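Local coordinates for protein proline dehydrogenase (Bradyrhizobium japonicum USDA 110, PDB 3HAZ) that probably oxidises proline to glutamate in two steps, pairing an FAD-dependent proline dehydrogenase with an NAD-dependent aldehyde dehydrogenase in one chain, at residues S113-V118 against E804-R809; A201-D206 against I811-G816. One frame throughout, in Å; residues are numbered along the deposited sequence.

Contact 1 (S113-V118 against E804-R809); sequences STAFLV and EDVADR
The bent chain of Arg-809 brings its guanidinium to Val-118. Arg-809 sends CG away from its own backbone N (chi1 169°), and the chain then bends at chi2 and chi3. NH2 comes to lie 3.8 Å from Val-118 CB in an oblique approach. Val-118 sets CG1 anti to the carbonyl carbon (chi1 -62°), which leaves CG2 in the crowded position between the backbone N and that carbon. There CG2 meets CG1 of Val-806 at 3.7 Å. The same CG1 of Val-806 also reaches CB of Ala-115 at 4.1 Å, so one methyl serves two partners. CB of Asp-805 touches the Ala-115 methyl as well, while its carboxylate turns to a salt bridge with Lys-112. The polar link is indirect. Water 1 sits in the guanidinium plane, accepts from Arg-809 NH2 at 3.1 Å and donates to Val-118 O at 3.0 Å. Arg-809 NE is paired with Glu-812. The contact joins residues 113-118, in the DNA-binding-domain family region, to helix 804-819 in the aldehyde dehydrogenase region. Small apolar groups pack together and a single water carries the polar link, so the arginine can lie against a valine while its NH2 still has a hydrogen-bond acceptor.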
loop_
_atom_site.group_PDB
_atom_site.type_symbol
_atom_site.label_atom_id
_atom_site.label_comp_id
_atom_site.label_asym_id
_atom_site.label_seq_id
_atom_site.Cartn_x
_atom_site.Cartn_y
_atom_site.Cartn_z
ATOM N N SER A 113 -1.075 51.119 16.342
ATOM C CA SER A 113 -1.170 51.463 14.922
ATOM C C SER A 113 -2.537 51.102 14.344
ATOM O O SER A 113 -3.057 51.815 13.487
ATOM C CB SER A 113 -0.061 50.792 14.104
ATOM O OG SER A 113 -0.101 49.378 14.243
ATOM N N THR A 114 -3.121 49.999 14.814
ATOM C CA THR A 114 -4.441 49.596 14.338
ATOM C C THR A 114 -5.551 50.484 14.927
ATOM O O THR A 114 -6.481 50.877 14.215
ATOM C CB THR A 114 -4.741 48.097 14.614
ATOM O OG1 THR A 114 -3.618 47.288 14.229
ATOM C CG2 THR A 114 -5.964 47.656 13.834
ATOM N N ALA A 115 -5.453 50.794 16.222
ATOM C CA ALA A 115 -6.398 51.714 16.879
ATOM C C ALA A 115 -6.384 53.083 16.212
ATOM O O ALA A 115 -7.411 53.764 16.132
ATOM C CB ALA A 115 -6.063 51.865 18.369
ATOM N N PHE A 116 -5.202 53.487 15.757
ATOM C CA PHE A 116 -5.036 54.751 15.050
ATOM C C PHE A 116 -6.052 54.927 13.926
ATOM O O PHE A 116 -6.505 56.036 13.671
ATOM C CB PHE A 116 -3.628 54.863 14.463
ATOM C CG PHE A 116 -3.464 56.009 13.504
ATOM C CD1 PHE A 116 -3.349 57.312 13.972
ATOM C CD2 PHE A 116 -3.427 55.787 12.131
ATOM C CE1 PHE A 116 -3.193 58.379 13.086
ATOM C CE2 PHE A 116 -3.272 56.851 11.238
ATOM C CZ PHE A 116 -3.159 58.147 11.719
ATOM N N LEU A 117 -6.405 53.831 13.259
ATOM C CA LEU A 117 -7.318 53.894 12.117
ATOM C C LEU A 117 -8.738 54.315 12.497
ATOM O O LEU A 117 -9.470 54.859 11.667
ATOM C CB LEU A 117 -7.350 52.558 11.373
ATOM C CG LEU A 117 -6.038 52.073 10.761
ATOM C CD1 LEU A 117 -6.222 50.675 10.175
ATOM C CD2 LEU A 117 -5.534 53.045 9.695
ATOM N N VAL A 118 -9.146 54.062 13.739
ATOM C CA VAL A 118 -10.454 54.544 14.176
ATOM C C VAL A 118 -10.340 55.679 15.182
ATOM O O VAL A 118 -11.240 56.502 15.305
ATOM C CB VAL A 118 -11.336 53.420 14.762
ATOM C CG1 VAL A 118 -11.605 52.364 13.709
ATOM C CG2 VAL A 118 -10.694 52.814 16.016
ATOM N N GLU A 804 -10.075 50.091 25.694
ATOM C CA GLU A 804 -10.537 51.473 25.804
ATOM C C GLU A 804 -10.273 52.321 24.562
ATOM O O GLU A 804 -11.083 53.182 24.217
ATOM C CB GLU A 804 -9.948 52.140 27.050
ATOM C CG GLU A 804 -8.434 52.237 27.037
ATOM C CD GLU A 804 -7.878 52.699 28.369
ATOM O OE1 GLU A 804 -8.686 53.023 29.266
ATOM O OE2 GLU A 804 -6.635 52.733 28.518
ATOM N N ASP A 805 -9.153 52.077 23.886
ATOM C CA ASP A 805 -8.807 52.850 22.690
ATOM C C ASP A 805 -9.823 52.723 21.551
ATOM O O ASP A 805 -9.894 53.589 20.684
ATOM C CB ASP A 805 -7.410 52.489 22.178
ATOM C CG ASP A 805 -6.312 53.203 22.937
ATOM O OD1 ASP A 805 -6.624 54.151 23.699
ATOM O OD2 ASP A 805 -5.137 52.816 22.771
ATOM N N VAL A 806 -10.608 51.650 21.543
ATOM C CA VAL A 806 -11.584 51.486 20.470
ATOM C C VAL A 806 -13.017 51.378 20.994
ATOM O O VAL A 806 -13.949 51.131 20.224
ATOM C CB VAL A 806 -11.243 50.272 19.566
ATOM C CG1 VAL A 806 -9.935 50.519 18.804
ATOM C CG2 VAL A 806 -11.162 48.985 20.390
ATOM N N ALA A 807 -13.191 51.584 22.298
ATOM C CA ALA A 807 -14.476 51.326 22.944
ATOM C C ALA A 807 -15.585 52.204 22.400
ATOM O O ALA A 807 -16.681 51.719 22.148
ATOM C CB ALA A 807 -14.368 51.484 24.472
ATOM N N ASP A 808 -15.297 53.494 22.215
ATOM C CA ASP A 808 -16.315 54.459 21.806
ATOM C C ASP A 808 -16.862 54.138 20.418
ATOM O O ASP A 808 -18.069 54.189 20.180
ATOM C CB ASP A 808 -15.752 55.892 21.828
ATOM C CG ASP A 808 -15.529 56.418 23.246
ATOM O OD1 ASP A 808 -16.261 56.000 24.170
ATOM O OD2 ASP A 808 -14.620 57.253 23.434
ATOM N N ARG A 809 -15.964 53.825 19.498
ATOM C CA ARG A 809 -16.362 53.474 18.138
ATOM C C ARG A 809 -17.089 52.131 18.116
ATOM O O ARG A 809 -18.162 52.001 17.528
ATOM C CB ARG A 809 -15.137 53.442 17.217
ATOM C CG ARG A 809 -15.393 52.836 15.840
ATOM C CD ARG A 809 -16.486 53.593 15.105
ATOM N NE ARG A 809 -16.292 55.042 15.181
ATOM C CZ ARG A 809 -15.374 55.721 14.499
ATOM N NH1 ARG A 809 -15.285 57.041 14.642
ATOM N NH2 ARG A 809 -14.542 55.090 13.680
HETATM O O HOH W 1 -12.772 57.498 12.898
#

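Contact 2 (A201-D206 against I811-G816); sequences ARTAAD and IEMVAG
A capping box at the start of helix 204-223 forms one side of this contact, and its N-cap residue, Thr-203, packs against Gly-816 of helix 804-819. Thr-203 CG2 lies 3.6 Å from Gly-816 CA and 3.7 Å from Met-813 O. A side chain on Gly-816 would run into this methyl, so the absence of one lets the two backbones come close. The Thr-203 torsion (chi1 77°) divides the work of the side chain. It places OG1 between the backbone N and the carbonyl carbon, where it accepts from Asp-206 N at 2.8 Å. It leaves CG2 beside the backbone N, turned to the glycine. Asp-206 answers in the other direction: its OD2 accepts from Arg-202 N through the anti lone pair, and more weakly from Thr-203 N. The box thus ties down the loop that enters the helix. Helix 204-223 lies in the proline dehydrogenase region, whose parallel strands form the family's TIM-type barrel, whereas helix 804-819 belongs to the aldehyde dehydrogenase region. An alanine in place of Thr-203 is likely to leave Asp-206 N without its capping acceptor and to open a gap over Gly-816. Beside the threonine, Met-813 CG lies 3.8 Å from Arg-202 CB, and SD reaches Arg-202 CG at 4.1 Å. The sulfur thus packs on the aliphatic part of the arginine. The guanidinium leads away, with NH2 bonded to Gly-200 O and NH1 in a salt bridge to Asp-780. Water 2 bridges the backbones, accepting from Ala-204 N at 3.0 Å and donating to Gly-816 O at 2.8 Å.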
loop_
_atom_site.group_PDB
_atom_site.type_symbol
_atom_site.label_atom_id
_atom_site.label_comp_id
_atom_site.label_asym_id
_atom_site.label_seq_id
_atom_site.Cartn_x
_atom_site.Cartn_y
_atom_site.Cartn_z
ATOM N N ALA A 201 -22.273 49.709 5.416
ATOM C CA ALA A 201 -22.730 50.523 6.535
ATOM C C ALA A 201 -23.338 49.610 7.602
ATOM O O ALA A 201 -24.158 48.745 7.301
ATOM C CB ALA A 201 -23.754 51.542 6.071
ATOM N N ARG A 202 -22.918 49.795 8.846
ATOM C CA ARG A 202 -23.513 49.084 9.970
ATOM C C ARG A 202 -24.577 49.929 10.664
ATOM O O ARG A 202 -25.436 49.404 11.372
ATOM C CB ARG A 202 -22.435 48.697 10.984
ATOM C CG ARG A 202 -21.840 47.318 10.768
ATOM C CD ARG A 202 -21.235 47.162 9.386
ATOM N NE ARG A 202 -20.651 45.835 9.205
ATOM C CZ ARG A 202 -19.777 45.523 8.256
ATOM N NH1 ARG A 202 -19.302 44.287 8.181
ATOM N NH2 ARG A 202 -19.370 46.448 7.387
ATOM N N THR A 203 -24.509 51.242 10.477
ATOM C CA THR A 203 -25.413 52.155 11.171
ATOM C C THR A 203 -26.012 53.133 10.175
ATOM O O THR A 203 -25.508 53.277 9.060
ATOM C CB THR A 203 -24.686 52.950 12.276
ATOM O OG1 THR A 203 -23.913 54.003 11.685
ATOM C CG2 THR A 203 -23.763 52.032 13.078
ATOM N N ALA A 204 -27.092 53.794 10.580
ATOM C CA ALA A 204 -27.708 54.833 9.767
ATOM C C ALA A 204 -26.713 55.968 9.540
ATOM O O ALA A 204 -26.600 56.507 8.436
ATOM C CB ALA A 204 -28.993 55.352 10.439
ATOM N N ALA A 205 -25.979 56.326 10.586
ATOM C CA ALA A 205 -24.967 57.363 10.445
ATOM C C ALA A 205 -23.859 56.955 9.459
ATOM O O ALA A 205 -23.366 57.799 8.717
ATOM C CB ALA A 205 -24.391 57.761 11.808
ATOM N N ASP A 206 -23.480 55.672 9.430
ATOM C CA ASP A 206 -22.478 55.213 8.451
ATOM C C ASP A 206 -22.972 55.475 7.035
ATOM O O ASP A 206 -22.235 55.985 6.195
ATOM C CB ASP A 206 -22.214 53.710 8.558
ATOM C CG ASP A 206 -21.283 53.344 9.692
ATOM O OD1 ASP A 206 -20.431 54.170 10.070
ATOM O OD2 ASP A 206 -21.399 52.200 10.190
ATOM N N ILE A 811 -18.677 50.541 20.558
ATOM C CA ILE A 811 -19.952 50.633 21.259
ATOM C C ILE A 811 -20.987 51.370 20.409
ATOM O O ILE A 811 -22.132 50.933 20.282
ATOM C CB ILE A 811 -19.785 51.334 22.625
ATOM C CG1 ILE A 811 -19.071 50.402 23.611
ATOM C CG2 ILE A 811 -21.137 51.779 23.172
ATOM C CD1 ILE A 811 -18.619 51.088 24.894
ATOM N N GLU A 812 -20.570 52.488 19.831
ATOM C CA GLU A 812 -21.417 53.277 18.945
ATOM C C GLU A 812 -21.876 52.472 17.715
ATOM O O GLU A 812 -23.004 52.626 17.236
ATOM C CB GLU A 812 -20.663 54.546 18.519
ATOM C CG GLU A 812 -21.110 55.150 17.203
ATOM C CD GLU A 812 -20.150 56.227 16.695
ATOM O OE1 GLU A 812 -19.041 55.887 16.208
ATOM O OE2 GLU A 812 -20.513 57.418 16.783
ATOM N N MET A 813 -21.005 51.614 17.196
ATOM C CA MET A 813 -21.357 50.838 16.005
ATOM C C MET A 813 -22.340 49.701 16.346
ATOM O O MET A 813 -23.291 49.435 15.606
ATOM C CB MET A 813 -20.106 50.304 15.299
ATOM C CG MET A 813 -20.313 50.066 13.812
ATOM S SD MET A 813 -18.929 49.263 12.984
ATOM C CE MET A 813 -17.645 50.498 13.124
ATOM N N VAL A 814 -22.121 49.045 17.478
ATOM C CA VAL A 814 -23.065 48.027 17.949
ATOM C C VAL A 814 -24.452 48.643 18.189
ATOM O O VAL A 814 -25.472 48.091 17.768
ATOM C CB VAL A 814 -22.547 47.320 19.215
ATOM C CG1 VAL A 814 -23.647 46.460 19.852
ATOM C CG2 VAL A 814 -21.305 46.470 18.877
ATOM N N ALA A 815 -24.485 49.807 18.834
ATOM C CA ALA A 815 -25.751 50.476 19.116
ATOM C C ALA A 815 -26.484 50.880 17.837
ATOM O O ALA A 815 -27.695 50.680 17.714
ATOM C CB ALA A 815 -25.532 51.704 20.032
ATOM N N GLY A 816 -25.745 51.450 16.890
ATOM C CA GLY A 816 -26.311 51.860 15.618
ATOM C C GLY A 816 -26.805 50.671 14.822
ATOM O O GLY A 816 -27.839 50.731 14.160
HETATM O O HOH W 2 -28.753 53.106 12.982
#

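Both contacts use helix 804-819, contact 1 at residues 804-809 and contact 2 further along, with centres about 15 Å apart. Their partners differ: contact 1 meets residues 113-118, contact 2 the start of helix 204-223. Two parts of the N-terminal half therefore rest on one helix of the aldehyde dehydrogenase region. Neither contact is fully core or surface. Contact 1 mixes buried and partly exposed residues, and contact 2 also takes in the exposed Glu-812 at its margin. Both lie away from the annotated sites. In contact 1, small apolar groups and a bent arginine carry most of the touching. In contact 2, a threonine meets bare glycine backbone, and the loop is held by its own capping bonds. Each has one bridging water.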